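Local coordinates for uncharacterized protein (Bacteroides ovatus, PDB 4ID2) that is of unknown function but belongs to the DUF4738 family and has a beta-barrel-like fold, at residues Leu77-Gly80 against Asn81-Val84. Sequence-based numbering, arbitrary orientation.
Sequences LTRG and NETV
E82 OE1 takes two donors. R79 NH2 forms a salt bridge to it at 3.0 Å, and a water adds a weak bond. The same water also accepts weakly from R79 NE. NH2 reaches the syn side of the carboxylate, somewhat out of its plane, and the bond is bent. The guanidinium and carboxylate planes stand nearly perpendicular, at 81°, so this is not a flat two-pronged pair. R79 leaves the backbone with CG anti to N (chi1 -180°) and bends at chi3 (54°), which brings the guanidinium back over the neighbouring strand. There the methyl CG2 of V84 lies 3.3 Å from R79 NH1. NH1 also bonds to A144 O and Y45 OH, so the group is held from several directions. With an alanine at this position, the E82 carboxylate would probably lose this cation, and A144 O and Y45 OH this donor. Beside this pair, L77 and V84 run side by side, with L77 CD2 4.0 Å from V84 CG1. L77 also packs on I121 and Y123 of strand 121-128, while V84 touches Y45. T78 and T83 project from the other face; T78 CG2 sits 3.6 Å from T83 OG1, which itself bonds to H76 NE2. The backbone is closed by R79 N to E82 O at 2.9 Å and by a longer return bond from E82 N to R79 O. V84 N to L77 O adds a further bond at 2.9 Å. G80 takes a positive phi, as the first corner residue of a type II' turn usually does; residues with a side chain adopt this shape less readily. G80 and N81 form that corner, which makes this a tight two-residue beta hairpin linking antiparallel strands 67-79 and 82-89 at the surface of the barrel-like fold.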
ATOM      1  N   LEU A  77       8.430  11.243 -26.435  1.00 37.46           N
ATOM      2  CA  LEU A  77       9.711  10.578 -26.196  1.00 36.85           C
ATOM      3  C   LEU A  77      10.497  10.495 -27.498  1.00 40.98           C
ATOM      4  O   LEU A  77       9.975   9.967 -28.473  1.00 39.77           O
ATOM      5  CB  LEU A  77       9.460   9.166 -25.635  1.00 36.22           C
ATOM      6  CG  LEU A  77      10.696   8.328 -25.306  1.00 41.22           C
ATOM      7  CD1 LEU A  77      11.564   9.022 -24.268  1.00 40.41           C
ATOM      8  CD2 LEU A  77      10.296   6.939 -24.840  1.00 42.45           C
ATOM      9  N   THR A  78      11.751  10.987 -27.514  1.00 39.24           N
ATOM     10  CA  THR A  78      12.585  10.950 -28.719  1.00 41.31           C
ATOM     11  C   THR A  78      13.955  10.364 -28.417  1.00 46.02           C
ATOM     12  O   THR A  78      14.402  10.402 -27.281  1.00 45.04           O
ATOM     13  CB  THR A  78      12.733  12.351 -29.334  1.00 49.78           C
ATOM     14  OG1 THR A  78      13.424  13.193 -28.423  1.00 53.17           O
ATOM     15  CG2 THR A  78      11.402  12.984 -29.676  1.00 47.00           C
ATOM     16  N   ARG A  79      14.606   9.806 -29.446  1.00 43.90           N
ATOM     17  CA  ARG A  79      15.958   9.253 -29.374  1.00 44.94           C
ATOM     18  C   ARG A  79      16.677   9.797 -30.596  1.00 52.93           C
ATOM     19  O   ARG A  79      16.519   9.254 -31.691  1.00 54.78           O
ATOM     20  CB  ARG A  79      15.922   7.713 -29.329  1.00 44.58           C
ATOM     21  CG  ARG A  79      17.305   7.067 -29.248  1.00 52.45           C
ATOM     22  CD  ARG A  79      17.288   5.551 -29.353  1.00 57.54           C
ATOM     23  NE  ARG A  79      16.595   5.077 -30.558  1.00 64.16           N
ATOM     24  CZ  ARG A  79      15.422   4.439 -30.604  1.00 74.40           C
ATOM     25  NH1 ARG A  79      14.760   4.154 -29.486  1.00 57.33           N
ATOM     26  NH2 ARG A  79      14.907   4.074 -31.769  1.00 64.03           N
ATOM     27  N   GLY A  80      17.359  10.927 -30.427  1.00 50.24           N
ATOM     28  CA  GLY A  80      18.005  11.622 -31.530  1.00 52.69           C
ATOM     29  C   GLY A  80      16.944  12.261 -32.408  1.00 57.16           C
ATOM     30  O   GLY A  80      16.010  12.881 -31.895  1.00 55.86           O
ATOM     31  N   ASN A  81      17.029  12.059 -33.724  1.00 56.23           N
ATOM     32  CA  ASN A  81      16.029  12.584 -34.660  1.00 56.89           C
ATOM     33  C   ASN A  81      14.723  11.763 -34.645  1.00 59.86           C
ATOM     34  O   ASN A  81      13.706  12.260 -35.131  1.00 59.65           O
ATOM     35  CB  ASN A  81      16.581  12.600 -36.085  1.00 59.83           C
ATOM     36  CG  ASN A  81      17.766  13.514 -36.287  1.00 77.24           C
ATOM     37  OD1 ASN A  81      17.862  14.593 -35.687  1.00 68.56           O
ATOM     38  ND2 ASN A  81      18.680  13.131 -37.171  1.00 69.35           N
ATOM     39  N   GLU A  82      14.749  10.516 -34.122  1.00 54.96           N
ATOM     40  CA  GLU A  82      13.578   9.638 -34.124  1.00 53.29           C
ATOM     41  C   GLU A  82      12.642   9.901 -32.969  1.00 53.04           C
ATOM     42  O   GLU A  82      13.097  10.162 -31.861  1.00 51.25           O
ATOM     43  CB  GLU A  82      14.009   8.163 -34.058  1.00 55.30           C
ATOM     44  CG  GLU A  82      14.841   7.706 -35.246  1.00 71.86           C
ATOM     45  CD  GLU A  82      15.330   6.273 -35.154  1.00100.25           C
ATOM     46  OE1 GLU A  82      15.681   5.824 -34.039  1.00 98.17           O
ATOM     47  OE2 GLU A  82      15.381   5.603 -36.208  1.00100.12           O
ATOM     48  N   THR A  83      11.333   9.749 -33.208  1.00 48.72           N
ATOM     49  CA  THR A  83      10.315   9.869 -32.168  1.00 45.99           C
ATOM     50  C   THR A  83       9.893   8.441 -31.816  1.00 49.02           C
ATOM     51  O   THR A  83       9.316   7.743 -32.649  1.00 48.53           O
ATOM     52  CB  THR A  83       9.166  10.772 -32.628  1.00 49.53           C
ATOM     53  OG1 THR A  83       9.616  12.129 -32.646  1.00 49.61           O
ATOM     54  CG2 THR A  83       7.914  10.625 -31.761  1.00 45.47           C
ATOM     55  N   VAL A  84      10.213   8.001 -30.596  1.00 44.82           N
ATOM     56  CA  VAL A  84       9.893   6.653 -30.120  1.00 44.48           C
ATOM     57  C   VAL A  84       8.399   6.580 -29.793  1.00 47.60           C
ATOM     58  O   VAL A  84       7.742   5.599 -30.145  1.00 47.34           O
ATOM     59  CB  VAL A  84      10.785   6.275 -28.909  1.00 47.47           C
ATOM     60  CG1 VAL A  84      10.355   4.943 -28.288  1.00 46.82           C
ATOM     61  CG2 VAL A  84      12.253   6.238 -29.325  1.00 48.83           C
TER
HETATM   62  O   HOH W   1      18.706   4.655 -33.176  1.00 64.64           O